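CDGSH iron-sulfur domain-containing protein 3, mitochondrial (Homo sapiens, PDB 6AVJ) binds two [2Fe-2S] clusters, can pass them to the apo forms of the ferredoxins FDX1 and FDX2, and helps keep mitochondrial iron and reactive oxygen species at normal levels. Local coordinates at residues A[6-11]-A[62-67]; A[13-18]-A[55-60]; A[22-27]-A[48-53]. The protein carries 2 engineered substitutions. All coordinates share one frame; numbering follows the deposited sequence.

Contact 1: A[6-11]-A[62-67]; sequences VALKTP and LCTCKA. With FES (Fe2/s2 (inorganic) cluster), chain E.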
ATOM      1  N   VAL A   6       7.564   4.718  -3.067  1.00 13.33           N
ATOM      2  CA  VAL A   6       7.298   3.424  -3.694  1.00 15.69           C
ATOM      3  C   VAL A   6       7.917   2.335  -2.810  1.00 16.67           C
ATOM      4  O   VAL A   6       9.139   2.302  -2.612  1.00 15.49           O
ATOM      5  CB  VAL A   6       7.887   3.391  -5.120  1.00 11.60           C
ATOM      6  CG1 VAL A   6       7.811   2.003  -5.711  1.00 16.01           C
ATOM      7  CG2 VAL A   6       7.237   4.406  -6.015  1.00 12.62           C
ATOM      8  N   ALA A   7       7.078   1.459  -2.242  1.00 13.17           N
ATOM      9  CA  ALA A   7       7.616   0.386  -1.393  1.00 13.53           C
ATOM     10  C   ALA A   7       8.103  -0.796  -2.214  1.00 19.32           C
ATOM     11  O   ALA A   7       9.141  -1.396  -1.906  1.00 17.55           O
ATOM     12  CB  ALA A   7       6.554  -0.089  -0.389  1.00 15.85           C
ATOM     13  N   LEU A   8       7.332  -1.183  -3.220  1.00 18.50           N
ATOM     14  CA  LEU A   8       7.688  -2.280  -4.101  1.00 16.63           C
ATOM     15  C   LEU A   8       7.041  -1.962  -5.423  1.00 13.67           C
ATOM     16  O   LEU A   8       6.223  -1.040  -5.515  1.00 12.75           O
ATOM     17  CB  LEU A   8       7.201  -3.656  -3.554  1.00 14.70           C
ATOM     18  CG  LEU A   8       7.732  -4.047  -2.180  1.00 21.49           C
ATOM     19  CD1 LEU A   8       6.843  -5.045  -1.462  1.00 25.87           C
ATOM     20  CD2 LEU A   8       9.175  -4.598  -2.360  1.00 25.74           C
ATOM     21  N   LYS A   9       7.361  -2.775  -6.433  1.00 11.36           N
ATOM     22  CA  LYS A   9       6.886  -2.561  -7.790  1.00 13.83           C
ATOM     23  C   LYS A   9       5.984  -3.670  -8.279  1.00 13.24           C
ATOM     24  O   LYS A   9       5.628  -3.682  -9.452  1.00 15.39           O
ATOM     25  CB  LYS A   9       8.058  -2.416  -8.761  1.00 20.72           C
ATOM     26  CG  LYS A   9       8.820  -1.131  -8.590  1.00 24.04           C
ATOM     27  CD  LYS A   9       9.902  -1.093  -9.685  1.00 27.07           C
ATOM     28  CE  LYS A   9      10.932  -0.115  -9.338  1.00 27.75           C
ATOM     29  NZ  LYS A   9      12.103  -0.207 -10.296  1.00 35.85           N
ATOM     30  N   THR A  10       5.595  -4.595  -7.410  1.00 13.20           N
ATOM     31  CA  THR A  10       4.596  -5.611  -7.747  1.00 15.78           C
ATOM     32  C   THR A  10       3.678  -5.744  -6.542  1.00 14.71           C
ATOM     33  O   THR A  10       4.163  -5.700  -5.394  1.00 11.36           O
ATOM     34  CB  THR A  10       5.239  -6.982  -8.046  1.00 21.70           C
ATOM     35  OG1 THR A  10       5.957  -7.415  -6.899  1.00 26.00           O
ATOM     36  CG2 THR A  10       6.230  -6.861  -9.119  1.00 22.55           C
ATOM     37  N   PRO A  11       2.377  -5.944  -6.771  1.00 13.02           N
ATOM     38  CA  PRO A  11       1.415  -6.013  -5.663  1.00 14.33           C
ATOM     39  C   PRO A  11       1.630  -7.269  -4.843  1.00 14.26           C
ATOM     40  O   PRO A  11       2.298  -8.195  -5.279  1.00 14.26           O
ATOM     41  CB  PRO A  11       0.046  -6.049  -6.379  1.00 13.90           C
ATOM     42  CG  PRO A  11       0.339  -6.636  -7.734  1.00 12.24           C
ATOM     43  CD  PRO A  11       1.727  -6.081  -8.091  1.00 11.83           C
ATOM     44  N   LEU A  62      -3.135  -6.182  -3.163  1.00 12.61           N
ATOM     45  CA  LEU A  62      -3.010  -4.855  -2.555  1.00 12.19           C
ATOM     46  C   LEU A  62      -1.796  -4.099  -3.088  1.00 11.35           C
ATOM     47  O   LEU A  62      -0.734  -4.671  -3.317  1.00 10.93           O
ATOM     48  CB  LEU A  62      -2.939  -4.959  -1.023  1.00  9.30           C
ATOM     49  CG  LEU A  62      -4.251  -5.531  -0.407  1.00  9.04           C
ATOM     50  CD1 LEU A  62      -4.224  -5.659   1.072  1.00 10.71           C
ATOM     51  CD2 LEU A  62      -5.491  -4.818  -0.910  1.00 13.91           C
ATOM     52  N   CYS A  63      -1.953  -2.789  -3.228  1.00 10.24           N
ATOM     53  CA  CYS A  63      -0.954  -1.971  -3.898  1.00  9.05           C
ATOM     54  C   CYS A  63       0.230  -1.707  -2.973  1.00  8.49           C
ATOM     55  O   CYS A  63       0.061  -1.343  -1.786  1.00  9.00           O
ATOM     56  CB  CYS A  63      -1.605  -0.652  -4.341  1.00  8.37           C
ATOM     57  SG  CYS A  63      -0.455   0.556  -4.995  1.00  7.89           S
ATOM     58  N   THR A  64       1.423  -1.899  -3.525  1.00  7.90           N
ATOM     59  CA  THR A  64       2.689  -1.629  -2.858  1.00 13.65           C
ATOM     60  C   THR A  64       3.438  -0.442  -3.465  1.00 13.47           C
ATOM     61  O   THR A  64       4.253   0.176  -2.771  1.00 12.04           O
ATOM     62  CB  THR A  64       3.605  -2.859  -2.945  1.00 11.26           C
ATOM     63  OG1 THR A  64       3.756  -3.192  -4.335  1.00 11.15           O
ATOM     64  CG2 THR A  64       3.044  -4.061  -2.194  1.00 10.52           C
ATOM     65  N   CYS A  65       3.220  -0.136  -4.745  1.00  9.76           N
ATOM     66  CA  CYS A  65       3.866   1.057  -5.346  1.00  9.85           C
ATOM     67  C   CYS A  65       3.289   2.366  -4.838  1.00 10.36           C
ATOM     68  O   CYS A  65       3.935   3.422  -4.991  1.00  9.90           O
ATOM     69  CB  CYS A  65       3.759   1.025  -6.859  1.00  8.85           C
ATOM     70  SG  CYS A  65       2.053   1.393  -7.518  1.00  9.41           S
ATOM     71  N   LYS A  66       2.120   2.298  -4.190  1.00 10.41           N
ATOM     72  CA  LYS A  66       1.335   3.349  -3.569  1.00 10.27           C
ATOM     73  C   LYS A  66       0.778   4.363  -4.567  1.00 15.76           C
ATOM     74  O   LYS A  66       0.208   5.378  -4.148  1.00 13.14           O
ATOM     75  CB  LYS A  66       2.105   4.072  -2.448  1.00 10.99           C
ATOM     76  CG  LYS A  66       2.731   3.109  -1.391  1.00 12.79           C
ATOM     77  CD  LYS A  66       1.744   2.038  -0.935  1.00 10.89           C
ATOM     78  CE  LYS A  66       2.350   1.086   0.084  1.00 10.84           C
ATOM     79  NZ  LYS A  66       1.380  -0.039   0.399  1.00  8.16           N
ATOM     80  N   ALA A  67       0.814   4.072  -5.853  1.00 10.04           N
ATOM     81  CA  ALA A  67       0.272   4.976  -6.855  1.00 13.33           C
ATOM     82  C   ALA A  67      -1.080   4.542  -7.427  1.00 12.45           C
ATOM     83  O   ALA A  67      -1.572   5.192  -8.357  1.00  9.60           O
ATOM     84  CB  ALA A  67       1.275   5.124  -8.000  1.00 11.04           C
TER
HETATM   85 FE1  FES E 202      -0.226  -2.333  -8.648  1.00 10.84          FE
HETATM   86 FE2  FES E 202       0.397  -0.212  -6.974  1.00 10.85          FE
HETATM   87  S1  FES E 202       1.156  -2.302  -6.901  1.00 10.82           S
HETATM   88  S2  FES E 202      -1.031  -0.279  -8.659  1.00 10.04           S

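Contact 2: A[13-18]-A[55-60]; sequences KVELVA and QETRMV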
ATOM      1  N   LYS A  13      -0.451 -10.356  -3.044  1.00 14.15           N
ATOM      2  CA  LYS A  13      -1.734 -11.037  -2.950  1.00 15.70           C
ATOM      3  C   LYS A  13      -1.966 -11.434  -1.509  1.00 14.30           C
ATOM      4  O   LYS A  13      -1.064 -11.965  -0.863  1.00 17.26           O
ATOM      5  CB  LYS A  13      -1.755 -12.281  -3.849  1.00 21.33           C
ATOM      6  CG  LYS A  13      -1.581 -12.002  -5.304  1.00 22.24           C
ATOM      7  CD  LYS A  13      -2.023 -13.187  -6.157  1.00 32.32           C
ATOM      8  CE  LYS A  13      -1.577 -13.047  -7.622  1.00 47.67           C
ATOM      9  NZ  LYS A  13      -0.173 -13.561  -7.895  1.00 52.14           N
ATOM     10  N   VAL A  14      -3.175 -11.181  -0.998  1.00 13.52           N
ATOM     11  CA  VAL A  14      -3.500 -11.490   0.389  1.00 11.01           C
ATOM     12  C   VAL A  14      -4.900 -12.094   0.426  1.00 13.21           C
ATOM     13  O   VAL A  14      -5.811 -11.675  -0.312  1.00 10.59           O
ATOM     14  CB  VAL A  14      -3.429 -10.250   1.322  1.00 19.06           C
ATOM     15  CG1 VAL A  14      -2.102  -9.604   1.290  1.00 20.52           C
ATOM     16  CG2 VAL A  14      -4.390  -9.254   0.917  1.00 22.07           C
ATOM     17  N   GLU A  15      -5.067 -13.075   1.300  1.00 14.54           N
ATOM     18  CA  GLU A  15      -6.389 -13.653   1.539  1.00 12.35           C
ATOM     19  C   GLU A  15      -7.054 -12.782   2.596  1.00 16.46           C
ATOM     20  O   GLU A  15      -6.694 -12.848   3.775  1.00 22.12           O
ATOM     21  CB  GLU A  15      -6.287 -15.117   1.978  1.00 15.31           C
ATOM     22  CG  GLU A  15      -7.684 -15.676   2.162  1.00 16.43           C
ATOM     23  CD  GLU A  15      -7.726 -17.169   2.438  1.00 26.22           C
ATOM     24  OE1 GLU A  15      -6.823 -17.894   2.017  1.00 26.08           O
ATOM     25  OE2 GLU A  15      -8.704 -17.588   3.056  1.00 26.31           O
ATOM     26  N   LEU A  16      -7.995 -11.946   2.173  1.00 13.47           N
ATOM     27  CA  LEU A  16      -8.846 -11.202   3.118  1.00 15.13           C
ATOM     28  C   LEU A  16      -9.909 -12.098   3.738  1.00 13.73           C
ATOM     29  O   LEU A  16     -10.458 -12.965   3.067  1.00 17.25           O
ATOM     30  CB  LEU A  16      -9.564 -10.052   2.437  1.00 15.13           C
ATOM     31  CG  LEU A  16      -8.671  -9.010   1.775  1.00 16.89           C
ATOM     32  CD1 LEU A  16      -9.538  -7.848   1.214  1.00 23.02           C
ATOM     33  CD2 LEU A  16      -7.628  -8.540   2.681  1.00 18.04           C
ATOM     34  N   VAL A  17     -10.210 -11.848   5.011  1.00 15.06           N
ATOM     35  CA  VAL A  17     -11.170 -12.622   5.816  1.00 13.29           C
ATOM     36  C   VAL A  17     -12.361 -11.719   6.121  1.00 15.65           C
ATOM     37  O   VAL A  17     -12.184 -10.617   6.672  1.00 16.31           O
ATOM     38  CB  VAL A  17     -10.516 -13.127   7.109  1.00 17.55           C
ATOM     39  CG1 VAL A  17     -11.602 -13.713   8.078  1.00 16.59           C
ATOM     40  CG2 VAL A  17      -9.413 -14.148   6.791  1.00 20.25           C
ATOM     41  N   ALA A  18     -13.546 -12.137   5.681  1.00 11.81           N
ATOM     42  CA  ALA A  18     -14.780 -11.389   5.893  1.00 14.10           C
ATOM     43  C   ALA A  18     -14.919 -11.007   7.364  1.00 12.99           C
ATOM     44  O   ALA A  18     -14.755 -11.845   8.259  1.00 14.03           O
ATOM     45  CB  ALA A  18     -15.999 -12.224   5.432  1.00 14.51           C
ATOM     46  N   GLN A  55     -15.381  -7.238   3.334  1.00 17.22           N
ATOM     47  CA  GLN A  55     -16.779  -7.641   3.288  1.00 22.25           C
ATOM     48  C   GLN A  55     -16.950  -9.097   2.890  1.00 23.55           C
ATOM     49  O   GLN A  55     -17.996  -9.679   3.183  1.00 23.14           O
ATOM     50  CB  GLN A  55     -17.553  -6.747   2.313  1.00 25.13           C
ATOM     51  CG  GLN A  55     -17.477  -5.235   2.641  1.00 35.41           C
ATOM     52  CD  GLN A  55     -18.202  -4.862   3.915  1.00 38.43           C
ATOM     53  OE1 GLN A  55     -19.432  -4.801   3.947  1.00 40.62           O
ATOM     54  NE2 GLN A  55     -17.442  -4.586   4.976  1.00 35.94           N
ATOM     55  N   GLU A  56     -15.947  -9.698   2.247  1.00 17.24           N
ATOM     56  CA  GLU A  56     -16.030 -11.083   1.808  1.00 20.21           C
ATOM     57  C   GLU A  56     -14.650 -11.733   1.900  1.00 18.66           C
ATOM     58  O   GLU A  56     -13.624 -11.054   1.902  1.00 14.51           O
ATOM     59  CB  GLU A  56     -16.644 -11.173   0.403  1.00 25.21           C
ATOM     60  CG  GLU A  56     -16.091 -10.269  -0.605  1.00 31.82           C
ATOM     61  CD  GLU A  56     -16.841 -10.324  -1.955  1.00 40.58           C
ATOM     62  OE1 GLU A  56     -18.056 -10.633  -1.990  1.00 49.33           O
ATOM     63  OE2 GLU A  56     -16.199 -10.047  -2.986  1.00 47.23           O
ATOM     64  N   THR A  57     -14.636 -13.048   2.082  1.00 17.14           N
ATOM     65  CA  THR A  57     -13.386 -13.798   2.113  1.00 16.89           C
ATOM     66  C   THR A  57     -12.974 -14.077   0.673  1.00 14.21           C
ATOM     67  O   THR A  57     -13.724 -14.688  -0.078  1.00 11.86           O
ATOM     68  CB  THR A  57     -13.529 -15.083   2.939  1.00 18.13           C
ATOM     69  OG1 THR A  57     -13.746 -14.733   4.319  1.00 15.36           O
ATOM     70  CG2 THR A  57     -12.225 -15.977   2.821  1.00 15.07           C
ATOM     71  N   ARG A  58     -11.806 -13.576   0.272  1.00 12.68           N
ATOM     72  CA  ARG A  58     -11.337 -13.726  -1.103  1.00 15.65           C
ATOM     73  C   ARG A  58      -9.870 -13.300  -1.175  1.00 14.29           C
ATOM     74  O   ARG A  58      -9.372 -12.594  -0.300  1.00 12.27           O
ATOM     75  CB  ARG A  58     -12.185 -12.918  -2.096  1.00 17.11           C
ATOM     76  CG  ARG A  58     -12.154 -11.400  -1.925  1.00 20.40           C
ATOM     77  CD  ARG A  58     -12.915 -10.669  -3.031  1.00 27.85           C
ATOM     78  NE  ARG A  58     -12.568 -11.162  -4.370  1.00 37.54           N
ATOM     79  CZ  ARG A  58     -13.411 -11.837  -5.161  1.00 38.70           C
ATOM     80  NH1 ARG A  58     -14.652 -12.123  -4.763  1.00 45.04           N
ATOM     81  NH2 ARG A  58     -12.998 -12.246  -6.361  1.00 34.53           N
ATOM     82  N   MET A  59      -9.192 -13.745  -2.223  1.00 11.49           N
ATOM     83  CA  MET A  59      -7.834 -13.292  -2.544  1.00 11.06           C
ATOM     84  C   MET A  59      -7.920 -11.929  -3.251  1.00 12.57           C
ATOM     85  O   MET A  59      -8.702 -11.770  -4.188  1.00 16.42           O
ATOM     86  CB  MET A  59      -7.151 -14.279  -3.484  1.00 19.12           C
ATOM     87  CG  MET A  59      -7.025 -15.686  -2.934  1.00 20.45           C
ATOM     88  SD  MET A  59      -6.076 -15.730  -1.401  1.00 23.83           S
ATOM     89  CE  MET A  59      -4.525 -14.926  -1.960  1.00 17.10           C
ATOM     90  N   VAL A  60      -7.150 -10.946  -2.799  1.00 12.44           N
ATOM     91  CA  VAL A  60      -7.077  -9.662  -3.484  1.00 13.90           C
ATOM     92  C   VAL A  60      -5.602  -9.342  -3.706  1.00 16.53           C
ATOM     93  O   VAL A  60      -4.718  -9.965  -3.130  1.00 14.61           O
ATOM     94  CB  VAL A  60      -7.738  -8.523  -2.703  1.00 11.69           C
ATOM     95  CG1 VAL A  60      -9.205  -8.854  -2.419  1.00 13.43           C
ATOM     96  CG2 VAL A  60      -6.975  -8.270  -1.433  1.00 12.91           C
TER

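Contact 3: A[22-27]-A[48-53]; sequences YRWCVC and SPLKFK. With FES (Fe2/s2 (inorganic) cluster), chain D.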
ATOM      1  N   TYR A  22      -8.527  -4.251   8.373  1.00 14.05           N
ATOM      2  CA  TYR A  22      -7.182  -4.156   7.835  1.00 11.80           C
ATOM      3  C   TYR A  22      -6.795  -2.685   7.763  1.00 11.33           C
ATOM      4  O   TYR A  22      -7.669  -1.810   7.687  1.00 13.21           O
ATOM      5  CB  TYR A  22      -7.088  -4.796   6.434  1.00 14.23           C
ATOM      6  CG  TYR A  22      -7.387  -6.291   6.411  1.00 13.04           C
ATOM      7  CD1 TYR A  22      -8.696  -6.769   6.292  1.00 11.69           C
ATOM      8  CD2 TYR A  22      -6.370  -7.218   6.581  1.00 14.90           C
ATOM      9  CE1 TYR A  22      -8.972  -8.142   6.316  1.00 14.98           C
ATOM     10  CE2 TYR A  22      -6.643  -8.609   6.579  1.00 17.22           C
ATOM     11  CZ  TYR A  22      -7.942  -9.050   6.443  1.00 16.13           C
ATOM     12  OH  TYR A  22      -8.203 -10.408   6.463  1.00 14.39           O
ATOM     13  N   ARG A  23      -5.473  -2.434   7.742  1.00 11.50           N
ATOM     14  CA  ARG A  23      -4.903  -1.068   7.686  1.00 11.04           C
ATOM     15  C   ARG A  23      -3.840  -1.035   6.596  1.00  9.03           C
ATOM     16  O   ARG A  23      -2.721  -1.520   6.789  1.00 11.28           O
ATOM     17  CB  ARG A  23      -4.336  -0.643   9.027  1.00 13.49           C
ATOM     18  CG  ARG A  23      -5.451  -0.383  10.091  1.00 18.94           C
ATOM     19  CD  ARG A  23      -4.910  -0.161  11.472  1.00 20.57           C
ATOM     20  NE  ARG A  23      -5.998   0.200  12.392  1.00 24.63           N
ATOM     21  CZ  ARG A  23      -6.849  -0.668  12.939  1.00 26.27           C
ATOM     22  NH1 ARG A  23      -6.745  -1.969  12.689  1.00 22.03           N
ATOM     23  NH2 ARG A  23      -7.810  -0.243  13.754  1.00 32.79           N
ATOM     24  N   TRP A  24      -4.220  -0.533   5.434  1.00  8.91           N
ATOM     25  CA  TRP A  24      -3.324  -0.537   4.284  1.00 11.22           C
ATOM     26  C   TRP A  24      -2.264   0.550   4.415  1.00 10.70           C
ATOM     27  O   TRP A  24      -2.575   1.694   4.740  1.00  9.79           O
ATOM     28  CB  TRP A  24      -4.096  -0.297   3.009  1.00  8.48           C
ATOM     29  CG  TRP A  24      -3.254  -0.191   1.737  1.00  6.75           C
ATOM     30  CD1 TRP A  24      -2.532  -1.180   1.177  1.00 10.40           C
ATOM     31  CD2 TRP A  24      -3.137   0.935   0.869  1.00  8.55           C
ATOM     32  NE1 TRP A  24      -1.957  -0.753   0.008  1.00  9.73           N
ATOM     33  CE2 TRP A  24      -2.330   0.549  -0.208  1.00  8.99           C
ATOM     34  CE3 TRP A  24      -3.684   2.222   0.866  1.00  8.97           C
ATOM     35  CZ2 TRP A  24      -1.980   1.448  -1.236  1.00 10.77           C
ATOM     36  CZ3 TRP A  24      -3.370   3.083  -0.145  1.00 12.38           C
ATOM     37  CH2 TRP A  24      -2.512   2.703  -1.182  1.00 10.29           C
ATOM     38  N   CYS A  25      -1.019   0.218   4.116  1.00 10.85           N
ATOM     39  CA  CYS A  25       0.012   1.238   4.247  1.00  9.14           C
ATOM     40  C   CYS A  25      -0.106   2.213   3.077  1.00 11.31           C
ATOM     41  O   CYS A  25       0.019   1.829   1.906  1.00  9.39           O
ATOM     42  CB  CYS A  25       1.407   0.605   4.333  1.00 13.28           C
ATOM     43  SG  CYS A  25       2.760   1.801   4.201  1.00  9.56           S
ATOM     44  N   VAL A  26      -0.355   3.483   3.396  1.00  9.22           N
ATOM     45  CA  VAL A  26      -0.440   4.496   2.349  1.00 10.70           C
ATOM     46  C   VAL A  26       0.901   5.176   2.092  1.00 10.82           C
ATOM     47  O   VAL A  26       1.065   5.815   1.036  1.00 10.99           O
ATOM     48  CB  VAL A  26      -1.482   5.574   2.701  1.00 12.35           C
ATOM     49  CG1 VAL A  26      -2.810   4.960   3.120  1.00 13.42           C
ATOM     50  CG2 VAL A  26      -0.947   6.517   3.788  1.00 12.14           C
ATOM     51  N   CYS A  27       1.828   5.123   3.045  1.00  9.72           N
ATOM     52  CA  CYS A  27       3.022   5.967   3.015  1.00 12.34           C
ATOM     53  C   CYS A  27       4.222   5.320   2.323  1.00 12.95           C
ATOM     54  O   CYS A  27       5.176   6.038   1.969  1.00 12.26           O
ATOM     55  CB  CYS A  27       3.417   6.396   4.449  1.00 14.36           C
ATOM     56  SG  CYS A  27       4.169   5.012   5.436  1.00 11.45           S
ATOM     57  N   SER A  48      -1.463   8.434   7.607  1.00 13.47           N
ATOM     58  CA  SER A  48      -1.994   7.389   8.459  1.00 12.06           C
ATOM     59  C   SER A  48      -2.674   6.344   7.572  1.00 13.29           C
ATOM     60  O   SER A  48      -3.044   6.656   6.441  1.00 11.07           O
ATOM     61  CB  SER A  48      -2.966   7.956   9.507  1.00 18.83           C
ATOM     62  OG  SER A  48      -4.065   8.492   8.861  1.00 28.06           O
ATOM     63  N   PRO A  49      -2.777   5.092   8.023  1.00 12.97           N
ATOM     64  CA  PRO A  49      -3.153   4.004   7.104  1.00 13.04           C
ATOM     65  C   PRO A  49      -4.631   4.071   6.732  1.00  9.11           C
ATOM     66  O   PRO A  49      -5.451   4.678   7.431  1.00 13.34           O
ATOM     67  CB  PRO A  49      -2.833   2.741   7.911  1.00 14.92           C
ATOM     68  CG  PRO A  49      -3.057   3.154   9.310  1.00 16.11           C
ATOM     69  CD  PRO A  49      -2.465   4.567   9.353  1.00 16.41           C
ATOM     70  N   LEU A  50      -4.943   3.503   5.576  1.00 10.92           N
ATOM     71  CA  LEU A  50      -6.319   3.434   5.080  1.00 11.18           C
ATOM     72  C   LEU A  50      -6.990   2.235   5.739  1.00 10.26           C
ATOM     73  O   LEU A  50      -6.744   1.080   5.379  1.00 10.13           O
ATOM     74  CB  LEU A  50      -6.335   3.359   3.552  1.00 12.76           C
ATOM     75  CG  LEU A  50      -7.743   3.354   2.897  1.00 14.82           C
ATOM     76  CD1 LEU A  50      -8.308   4.726   3.002  1.00 22.14           C
ATOM     77  CD2 LEU A  50      -7.670   2.993   1.396  1.00 19.93           C
ATOM     78  N   LYS A  51      -7.825   2.498   6.739  1.00 11.25           N
ATOM     79  CA  LYS A  51      -8.489   1.413   7.455  1.00 13.68           C
ATOM     80  C   LYS A  51      -9.679   0.921   6.637  1.00 14.34           C
ATOM     81  O   LYS A  51     -10.468   1.727   6.120  1.00 14.33           O
ATOM     82  CB  LYS A  51      -8.926   1.867   8.855  1.00 17.89           C
ATOM     83  CG  LYS A  51      -9.453   0.728   9.755  1.00 19.65           C
ATOM     84  CD  LYS A  51      -9.702   1.165  11.226  1.00 24.66           C
ATOM     85  CE  LYS A  51     -10.826   2.150  11.285  1.00 30.87           C
ATOM     86  NZ  LYS A  51     -11.181   2.480  12.704  1.00 38.59           N
ATOM     87  N   PHE A  52      -9.795  -0.404   6.487  1.00 12.17           N
ATOM     88  CA  PHE A  52     -10.937  -0.988   5.781  1.00 11.21           C
ATOM     89  C   PHE A  52     -11.296  -2.341   6.380  1.00 14.42           C
ATOM     90  O   PHE A  52     -10.464  -3.042   6.955  1.00 15.09           O
ATOM     91  CB  PHE A  52     -10.739  -1.132   4.260  1.00 15.58           C
ATOM     92  CG  PHE A  52      -9.683  -2.138   3.843  1.00 13.27           C
ATOM     93  CD1 PHE A  52      -8.334  -1.816   3.925  1.00 13.31           C
ATOM     94  CD2 PHE A  52     -10.034  -3.400   3.366  1.00 16.50           C
ATOM     95  CE1 PHE A  52      -7.358  -2.714   3.519  1.00 13.70           C
ATOM     96  CE2 PHE A  52      -9.038  -4.318   2.992  1.00 12.04           C
ATOM     97  CZ  PHE A  52      -7.730  -3.969   3.051  1.00 12.20           C
ATOM     98  N   LYS A  53     -12.559  -2.698   6.249  1.00 14.81           N
ATOM     99  CA  LYS A  53     -13.058  -3.956   6.802  1.00 18.02           C
ATOM    100  C   LYS A  53     -13.474  -4.810   5.624  1.00 16.36           C
ATOM    101  O   LYS A  53     -14.255  -4.362   4.782  1.00 19.41           O
ATOM    102  CB  LYS A  53     -14.253  -3.755   7.737  1.00 23.03           C
ATOM    103  CG  LYS A  53     -14.822  -5.108   8.281  1.00 25.30           C
ATOM    104  CD  LYS A  53     -15.961  -4.963   9.309  1.00 26.96           C
ATOM    105  CE  LYS A  53     -15.462  -4.486  10.654  1.00 30.77           C
ATOM    106  NZ  LYS A  53     -16.518  -4.673  11.682  1.00 41.33           N
TER
HETATM  107 FE1  FES D 201       1.450   3.181   8.485  1.00 13.79          FE
HETATM  108 FE2  FES D 201       2.640   3.238   6.060  1.00 13.51          FE
HETATM  109  S1  FES D 201       0.660   4.018   6.551  1.00 12.13           S
HETATM  110  S2  FES D 201       3.418   2.348   7.912  1.00 11.52           S

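Contact 1: A[6-11]-A[62-67]
Thr64 is the hub between segments 6-11 and 62-67, and both its hydroxyl and its carbonyl hold the facing chain. The hydroxyl OG1 gives a hydrogen bond to Thr10 O at 2.8 Å, coming down on that carbonyl from above its plane. A chi1 of 56° places OG1 between the backbone N and the carbonyl carbon, the rotation that brings it to Thr10 and leaves CG2 beside Leu8 CD1. Thr64 O accepts from Ala7 N at 3.1 Å and, more weakly, from Leu8 N, so two successive amides close on one oxygen.

Carbon atoms pack around these bonds. Leu8 CB lies 3.7 Å from Thr64 CB, Val6 CG1 is beside Cys65 CB, and Pro11 CB sits 3.4 Å from Leu62 O.

The metal bonds belong to the second segment. Cys63 SG, at 2.3 Å, and Cys65 SG, at 2.4 Å, bind the same iron, FE2, while Pro11 borders the cluster at sulfide S1. Ala67 N donates to Cys65 SG, a bond that probably draws some charge from the thiolate. Lys66 NZ meets Cys63 O in the carbonyl plane, on a lone pair, at 2.9 Å; its other partners are Cys25 O and Gln33 OE1. The same Cys63 O also takes the indole N-H of Trp24.

Loop 6-11 leads into strand 12-16 and loop 62-67 leaves strand 58-62, so the contact borders the second cluster beside FE2 and S1; Cys74 and the engineered Cys78 also belong to that site. Thr64 touches Ile12 of the first strand, and Lys9 NZ bonds Gln84 O at the end of helix 81-84.

Contact 2: A[13-18]-A[55-60]
The carboxylate of Glu15 stands between Thr57 and Met59 of the facing segment, with OE2 3.9 Å from Thr57 CG2 and OE1 near Met59 SD. Two more flat groups meet within segment 55-60, where Arg58 NH1 and Glu56 OE2 form a salt bridge of 3.1 Å. It is bent: the oxygen lies 30° out of the guanidinium plane, and the nitrogen approaches from above the carboxylate plane.

These groups decorate a two-stranded antiparallel sheet, 12-16 against 58-62, part of the beta-cap of the NEET fold. Val14 with Val60 and Leu16 with Arg58 are hydrogen-bonded pairs; Glu15 with Met59 between them is a non-hydrogen-bonded pair. Val14 and Val60 exchange two bonds, N to O each way, while the exchange between Leu16 and Arg58 is less straight, 137° at the hydrogen from Leu16 N to Arg58 O.

Val14, Leu16, Arg58 and Val60 share one face. There Val60 CG2, held between its own backbone N and carbonyl carbon, is wedged 3.6 Å from Val14 CG2 and 3.7 Å from Leu16 CG; the Leu16 side chain crosses that of Val60 at about a right angle. Tyr73 and Pro34, on loops, touch Val60 and Val14 and help cover this side.

On the face of Glu15 and Met59 the methionine doubles back. Its bends at chi2 and chi3 (near -60° each) lay SD 3.4 Å from Glu15 CB and CE against the backbone between Val14 and Glu15.

Past the paired strands a side chain takes over from the backbone as acceptor: Ala18 N points almost straight at Thr57 OG1, 2.9 Å away.

Contact 3: A[22-27]-A[48-53]
Tyr22 CB is the bump that sits over the Phe52 ring, 3.8 Å from its centroid. Phe52 CG lies between its own backbone N and carbonyl carbon (chi1 67°), which folds the ring back across the strand pair; the tyrosine ring runs nearly parallel to it but is slid so far that they barely overlap. Trp24 CB fits at the edge of the same phenyl ring. Leu50 CB in turn abuts the indole edge, 3.9 Å from Trp24 CE3, and also receives Val26 CG1. Just past the strand, the Val26 methyls meet the facing backbone, CG1 against Leu50 N and CG2 3.4 Å from Ser48 O.

The opposite face is built otherwise. Pro49 packs its ring carbons on Arg23 CB, and Lys51 runs beside Arg23, with CD against a guanidinium face, 3.5 Å from NH2.

Four backbone bonds, two between Tyr22 and Phe52 and two between Trp24 and Leu50, lock this antiparallel pair of the NEET beta-cap.

Cys25 SG and Cys27 SG bind iron FE2 of the first cluster, and Pro49 borders its S1. One face is aromatic and aliphatic; on the other, aliphatic parts of Arg23, Lys51 and Pro49 pack while the two like charges, on exposed residues, are probably screened by solvent.

In the fold
From the N terminus, residues 6-11 pair with 62-67, so contact 1 closes the outermost loop. Contact 2 (13-18 with 55-60) is nested within it, and contact 3 (22-27 with 48-53) within contact 2; none cross. The innermost loop carries Cys36 and helix 39-42, with the engineered Cys40, at the first cluster, while the second cluster lies at contact 1. The two strand pairs follow each other in the chain on both sides and touch each other: Tyr22 OH bonds Val17 N, and Leu16 packs on Phe52. Leu62 against Val14 joins contacts 1 and 2. Contacts 1 and 3, about 13 Å apart between centres, bring the two cluster loops together within one monomer.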